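Local structure of putative exported protein (Peptoclostridium difficile, 5TTA) at residues A[87-99]-A[189-203]. The protein is of unknown function but is probably exported from the cell, and is an alpha/beta protein of the DUF5780 family. Residues are numbered along the deposited sequence; the frame is centred on the assembly and turned at random.
Sequences KPLELYWDAQNVA and LLFDKWKQSTGEHGV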
loop_
_atom_site.group_PDB
_atom_site.type_symbol
_atom_site.label_atom_id
_atom_site.label_comp_id
_atom_site.label_asym_id
_atom_site.label_seq_id
_atom_site.Cartn_x
_atom_site.Cartn_y
_atom_site.Cartn_z
ATOM N N LYS A 87 -19.926 -37.547 -4.632
ATOM C CA LYS A 87 -20.346 -36.983 -3.352
ATOM C C LYS A 87 -19.645 -35.649 -3.089
ATOM O O LYS A 87 -18.443 -35.517 -3.323
ATOM C CB LYS A 87 -20.040 -37.952 -2.207
ATOM C CG LYS A 87 -20.611 -39.361 -2.382
ATOM C CD LYS A 87 -22.112 -39.412 -2.087
ATOM C CE LYS A 87 -22.546 -40.798 -1.609
ATOM N NZ LYS A 87 -22.656 -41.778 -2.729
ATOM N N PRO A 88 -20.366 -34.653 -2.591
ATOM C CA PRO A 88 -19.741 -33.359 -2.303
ATOM C C PRO A 88 -18.838 -33.409 -1.073
ATOM O O PRO A 88 -19.115 -34.101 -0.087
ATOM C CB PRO A 88 -20.944 -32.434 -2.070
ATOM C CG PRO A 88 -22.026 -33.371 -1.538
ATOM C CD PRO A 88 -21.801 -34.696 -2.238
ATOM N N LEU A 89 -17.756 -32.636 -1.126
ATOM C CA LEU A 89 -16.741 -32.633 -0.070
ATOM C C LEU A 89 -16.665 -31.268 0.591
ATOM O O LEU A 89 -16.633 -30.240 -0.101
ATOM C CB LEU A 89 -15.357 -33.002 -0.621
ATOM C CG LEU A 89 -15.247 -34.419 -1.168
ATOM C CD1 LEU A 89 -13.927 -34.565 -1.932
ATOM C CD2 LEU A 89 -15.323 -35.393 -0.026
ATOM N N GLU A 90 -16.612 -31.260 1.926
ATOM C CA GLU A 90 -16.274 -30.053 2.673
ATOM C C GLU A 90 -14.761 -29.989 2.831
ATOM O O GLU A 90 -14.152 -30.941 3.339
ATOM C CB GLU A 90 -16.918 -30.041 4.055
ATOM C CG GLU A 90 -18.411 -29.915 4.047
ATOM C CD GLU A 90 -18.977 -29.823 5.451
ATOM O OE1 GLU A 90 -19.122 -28.693 5.968
ATOM O OE2 GLU A 90 -19.259 -30.889 6.034
ATOM N N LEU A 91 -14.170 -28.864 2.425
ATOM C CA LEU A 91 -12.726 -28.667 2.472
ATOM C C LEU A 91 -12.325 -27.500 3.364
ATOM O O LEU A 91 -13.059 -26.530 3.519
ATOM C CB LEU A 91 -12.149 -28.388 1.061
ATOM C CG LEU A 91 -12.424 -29.467 0.011
ATOM C CD1 LEU A 91 -11.671 -29.095 -1.271
ATOM C CD2 LEU A 91 -11.971 -30.823 0.506
ATOM N N TYR A 92 -11.118 -27.603 3.937
ATOM C CA TYR A 92 -10.342 -26.430 4.321
ATOM C C TYR A 92 -9.648 -25.915 3.058
ATOM O O TYR A 92 -8.485 -26.230 2.777
ATOM C CB TYR A 92 -9.333 -26.789 5.415
ATOM C CG TYR A 92 -9.955 -27.192 6.731
ATOM C CD1 TYR A 92 -10.531 -26.242 7.573
ATOM C CD2 TYR A 92 -9.946 -28.521 7.145
ATOM C CE1 TYR A 92 -11.081 -26.603 8.792
ATOM C CE2 TYR A 92 -10.499 -28.896 8.384
ATOM C CZ TYR A 92 -11.060 -27.925 9.193
ATOM O OH TYR A 92 -11.621 -28.266 10.399
ATOM N N TRP A 93 -10.390 -25.105 2.275
ATOM C CA TRP A 93 -9.977 -24.784 0.909
ATOM C C TRP A 93 -8.656 -24.025 0.852
ATOM O O TRP A 93 -7.871 -24.215 -0.088
ATOM C CB TRP A 93 -11.041 -23.936 0.209
ATOM C CG TRP A 93 -12.244 -24.710 -0.227
ATOM C CD1 TRP A 93 -13.351 -25.031 0.525
ATOM C CD2 TRP A 93 -12.453 -25.270 -1.524
ATOM N NE1 TRP A 93 -14.247 -25.752 -0.253
ATOM C CE2 TRP A 93 -13.722 -25.896 -1.515
ATOM C CE3 TRP A 93 -11.694 -25.276 -2.709
ATOM C CZ2 TRP A 93 -14.241 -26.563 -2.644
ATOM C CZ3 TRP A 93 -12.197 -25.917 -3.830
ATOM C CH2 TRP A 93 -13.482 -26.553 -3.799
ATOM N N ASP A 94 -8.448 -23.081 1.770
ATOM C CA ASP A 94 -7.244 -22.253 1.793
ATOM C C ASP A 94 -6.307 -22.612 2.946
ATOM O O ASP A 94 -5.586 -21.745 3.448
ATOM C CB ASP A 94 -7.609 -20.765 1.840
ATOM C CG ASP A 94 -8.548 -20.404 2.983
ATOM O OD1 ASP A 94 -8.817 -21.255 3.863
ATOM O OD2 ASP A 94 -9.023 -19.233 3.017
ATOM N N ALA A 95 -6.248 -23.893 3.328
ATOM C CA ALA A 95 -5.336 -24.314 4.385
ATOM C C ALA A 95 -3.884 -24.100 3.967
ATOM O O ALA A 95 -3.523 -24.246 2.796
ATOM C CB ALA A 95 -5.551 -25.781 4.726
ATOM N N GLN A 96 -3.039 -23.800 4.952
ATOM C CA GLN A 96 -1.602 -23.694 4.749
ATOM C C GLN A 96 -0.910 -25.001 5.119
ATOM O O GLN A 96 -1.399 -25.775 5.945
ATOM C CB GLN A 96 -1.005 -22.564 5.588
ATOM C CG GLN A 96 -1.577 -21.186 5.310
ATOM C CD GLN A 96 -0.923 -20.115 6.166
ATOM O OE1 GLN A 96 -0.022 -19.408 5.704
ATOM N NE2 GLN A 96 -1.367 -19.990 7.421
ATOM N N ASN A 97 0.244 -25.235 4.506
ATOM C CA ASN A 97 1.010 -26.430 4.798
ATOM C C ASN A 97 1.770 -26.222 6.098
ATOM O O ASN A 97 2.125 -25.098 6.454
ATOM C CB ASN A 97 1.975 -26.745 3.649
ATOM C CG ASN A 97 2.929 -25.596 3.347
ATOM O OD1 ASN A 97 2.521 -24.514 2.927
ATOM N ND2 ASN A 97 4.208 -25.827 3.572
ATOM N N VAL A 98 2.010 -27.314 6.804
ATOM C CA VAL A 98 2.820 -27.298 8.018
ATOM C C VAL A 98 4.054 -28.157 7.774
ATOM O O VAL A 98 4.000 -29.144 7.035
ATOM C CB VAL A 98 2.010 -27.804 9.236
ATOM C CG1 VAL A 98 2.823 -27.704 10.522
ATOM C CG2 VAL A 98 0.695 -27.020 9.368
ATOM N N ALA A 99 5.174 -27.759 8.377
ATOM C CA ALA A 99 6.446 -28.469 8.275
ATOM C C ALA A 99 6.784 -29.162 9.591
ATOM O O ALA A 99 6.188 -28.891 10.637
ATOM C CB ALA A 99 7.583 -27.511 7.885
ATOM N N LEU A 189 -2.999 -23.391 -4.108
ATOM C CA LEU A 189 -2.589 -24.585 -3.367
ATOM C C LEU A 189 -3.793 -25.220 -2.668
ATOM O O LEU A 189 -4.643 -24.521 -2.103
ATOM C CB LEU A 189 -1.484 -24.222 -2.350
ATOM C CG LEU A 189 -0.117 -23.945 -3.011
ATOM C CD1 LEU A 189 0.937 -23.382 -2.005
ATOM C CD2 LEU A 189 0.378 -25.251 -3.599
ATOM N N LEU A 190 -3.877 -26.558 -2.726
ATOM C CA LEU A 190 -5.048 -27.300 -2.192
ATOM C C LEU A 190 -4.547 -28.535 -1.424
ATOM O O LEU A 190 -4.586 -29.669 -1.906
ATOM C CB LEU A 190 -6.013 -27.660 -3.320
ATOM C CG LEU A 190 -7.407 -28.123 -2.864
ATOM C CD1 LEU A 190 -8.110 -26.897 -2.320
ATOM C CD2 LEU A 190 -8.179 -28.679 -4.018
ATOM N N PHE A 191 -4.031 -28.282 -0.207
ATOM C CA PHE A 191 -3.438 -29.317 0.630
ATOM C C PHE A 191 -4.458 -30.238 1.280
ATOM O O PHE A 191 -4.169 -31.422 1.458
ATOM C CB PHE A 191 -2.578 -28.669 1.717
ATOM C CG PHE A 191 -1.382 -27.948 1.179
ATOM C CD1 PHE A 191 -1.270 -26.579 1.314
ATOM C CD2 PHE A 191 -0.392 -28.647 0.487
ATOM C CE1 PHE A 191 -0.154 -25.901 0.818
ATOM C CE2 PHE A 191 0.739 -27.988 -0.014
ATOM C CZ PHE A 191 0.856 -26.612 0.148
ATOM N N ASP A 192 -5.651 -29.747 1.620
ATOM C CA ASP A 192 -6.621 -30.607 2.307
ATOM C C ASP A 192 -6.997 -31.815 1.448
ATOM O O ASP A 192 -7.265 -31.680 0.248
ATOM C CB ASP A 192 -7.870 -29.805 2.682
ATOM C CG ASP A 192 -8.758 -30.549 3.684
ATOM O OD1 ASP A 192 -8.271 -31.506 4.323
ATOM O OD2 ASP A 192 -9.944 -30.183 3.833
ATOM N N LYS A 193 -6.990 -33.006 2.073
ATOM C CA LYS A 193 -7.341 -34.331 1.507
ATOM C C LYS A 193 -6.232 -34.888 0.621
ATOM O O LYS A 193 -6.446 -35.901 -0.041
ATOM C CB LYS A 193 -8.646 -34.332 0.691
ATOM C CG LYS A 193 -9.851 -33.676 1.399
ATOM C CD LYS A 193 -10.378 -34.517 2.537
ATOM C CE LYS A 193 -11.744 -34.002 3.001
ATOM N NZ LYS A 193 -12.264 -34.825 4.111
ATOM N N TRP A 194 -5.055 -34.275 0.602
ATOM C CA TRP A 194 -3.915 -34.793 -0.139
ATOM C C TRP A 194 -3.026 -35.610 0.800
ATOM O O TRP A 194 -2.804 -35.229 1.953
ATOM C CB TRP A 194 -3.152 -33.621 -0.756
ATOM C CG TRP A 194 -1.844 -33.890 -1.436
ATOM C CD1 TRP A 194 -1.606 -34.674 -2.523
ATOM C CD2 TRP A 194 -0.580 -33.308 -1.069
ATOM N NE1 TRP A 194 -0.253 -34.621 -2.861
ATOM C CE2 TRP A 194 0.391 -33.794 -1.976
ATOM C CE3 TRP A 194 -0.185 -32.435 -0.059
ATOM C CZ2 TRP A 194 1.740 -33.426 -1.900
ATOM C CZ3 TRP A 194 1.163 -32.047 0.003
ATOM C CH2 TRP A 194 2.099 -32.543 -0.914
ATOM N N LYS A 195 -2.554 -36.748 0.321
ATOM C CA LYS A 195 -1.548 -37.530 1.032
ATOM C C LYS A 195 -0.264 -37.500 0.206
ATOM O O LYS A 195 -0.189 -38.108 -0.864
ATOM C CB LYS A 195 -2.009 -38.963 1.286
ATOM C CG LYS A 195 -1.026 -39.723 2.169
ATOM C CD LYS A 195 -1.489 -41.139 2.469
ATOM C CE LYS A 195 -2.544 -41.143 3.559
ATOM N NZ LYS A 195 -2.030 -40.493 4.799
ATOM N N GLN A 196 0.742 -36.800 0.715
ATOM C CA GLN A 196 1.957 -36.576 -0.064
ATOM C C GLN A 196 2.686 -37.886 -0.348
ATOM O O GLN A 196 3.192 -38.093 -1.459
ATOM C CB GLN A 196 2.867 -35.591 0.672
ATOM C CG GLN A 196 4.203 -35.319 -0.056
ATOM C CD GLN A 196 5.003 -34.206 0.584
ATOM O OE1 GLN A 196 5.129 -34.143 1.813
ATOM N NE2 GLN A 196 5.549 -33.318 -0.241
ATOM N N SER A 197 2.720 -38.794 0.633
ATOM C CA SER A 197 3.476 -40.036 0.486
ATOM C C SER A 197 2.998 -40.871 -0.698
ATOM O O SER A 197 3.803 -41.543 -1.346
ATOM C CB SER A 197 3.395 -40.855 1.779
ATOM O OG SER A 197 2.059 -41.240 2.070
ATOM N N THR A 198 1.705 -40.832 -1.012
ATOM C CA THR A 198 1.153 -41.636 -2.095
ATOM C C THR A 198 0.755 -40.833 -3.325
ATOM O O THR A 198 0.465 -41.435 -4.363
ATOM C CB THR A 198 -0.080 -42.392 -1.611
ATOM O OG1 THR A 198 -1.048 -41.436 -1.154
ATOM C CG2 THR A 198 0.292 -43.361 -0.494
ATOM N N GLY A 199 0.724 -39.506 -3.238
ATOM C CA GLY A 199 0.247 -38.682 -4.315
ATOM C C GLY A 199 -1.260 -38.649 -4.473
ATOM O O GLY A 199 -1.747 -37.998 -5.406
ATOM N N GLU A 200 -2.009 -39.319 -3.599
ATOM C CA GLU A 200 -3.458 -39.407 -3.745
ATOM C C GLU A 200 -4.141 -38.158 -3.205
ATOM O O GLU A 200 -3.730 -37.598 -2.185
ATOM C CB GLU A 200 -4.012 -40.627 -3.011
ATOM C CG GLU A 200 -3.363 -41.943 -3.358
ATOM C CD GLU A 200 -3.785 -43.049 -2.401
ATOM O OE1 GLU A 200 -4.549 -43.947 -2.822
ATOM O OE2 GLU A 200 -3.370 -43.003 -1.217
ATOM N N HIS A 201 -5.216 -37.747 -3.880
ATOM C CA HIS A 201 -6.029 -36.615 -3.461
ATOM C C HIS A 201 -7.484 -37.064 -3.391
ATOM O O HIS A 201 -8.004 -37.612 -4.366
ATOM C CB HIS A 201 -5.881 -35.437 -4.421
ATOM C CG HIS A 201 -6.044 -34.107 -3.760
ATOM N ND1 HIS A 201 -7.181 -33.757 -3.065
ATOM C CD2 HIS A 201 -5.201 -33.054 -3.657
ATOM C CE1 HIS A 201 -7.032 -32.543 -2.565
ATOM N NE2 HIS A 201 -5.847 -32.090 -2.922
ATOM N N GLY A 202 -8.139 -36.826 -2.247
ATOM C CA GLY A 202 -9.534 -37.221 -2.119
ATOM C C GLY A 202 -10.444 -36.470 -3.071
ATOM O O GLY A 202 -11.539 -36.944 -3.404
ATOM N N VAL A 203 -10.029 -35.284 -3.490
ATOM C CA VAL A 203 -10.802 -34.474 -4.429
ATOM C C VAL A 203 -10.547 -34.998 -5.834
ATOM O O VAL A 203 -9.405 -35.014 -6.298
ATOM C CB VAL A 203 -10.431 -32.991 -4.331
ATOM C CG1 VAL A 203 -11.113 -32.210 -5.453
ATOM C CG2 VAL A 203 -10.794 -32.420 -2.976
HETATM O O HOH W 1 -11.462 -31.402 5.318
HETATM O O HOH W 2 -14.537 -33.448 4.705
HETATM O O HOH W 3 -6.700 -27.288 1.022
HETATM O O HOH W 4 -7.136 -23.452 -2.587
HETATM O O HOH W 5 -4.667 -25.579 0.675
#
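Asp192 OD2 takes the backbone N-H of Tyr92 in the one direct hydrogen bond between residues 87-99 and 189-203 (N to OD2 2.8 Å, 162° at the hydrogen). The donor arrives on the anti side of the carboxylate, 29° out of its plane. Asp192 CG stands anti to its own backbone N (chi1 -166°), which carries the carboxylate across to residues 91-92, where OD2 also touches Leu91 CA. Beside it, the bent side chain of Lys193 runs over Leu91, its CG 3.7 Å from Leu91 CD2, and NZ reaches the carbonyl of Glu90 through a water. Two beta turns lie next to each other here, type I at Tyr92-Ala95 and type II at Phe191-Trp194; the second leads into the small hairpin of strands 194-195 and 200-201. Water stands in for direct backbone pairing: one molecule links Tyr92 O to Asp192 N, and another bridges Trp93 O and Leu189 O, just ahead of the second turn. On the apolar side, Leu91 CD1 lies 3.7 Å above the centre of the Trp93 ring and also meets Val203 CG2. Leu190 CD1 packs against Trp93 CE3 at 4.0 Å. The indole N-H of Trp93 is held by Ser129 O, and its ring rests on strand 72-82 of the main antiparallel sheet. At the far end, Asn97 makes a CH-pi contact over one face of the Phe191 ring, 3.8 Å from CB to the centroid, and Ala95 O lies at the ring's edge; Trp57 adds an edge-to-face contact with Phe191, and Ser106 O accepts a hydrogen bond from Asn97 ND2.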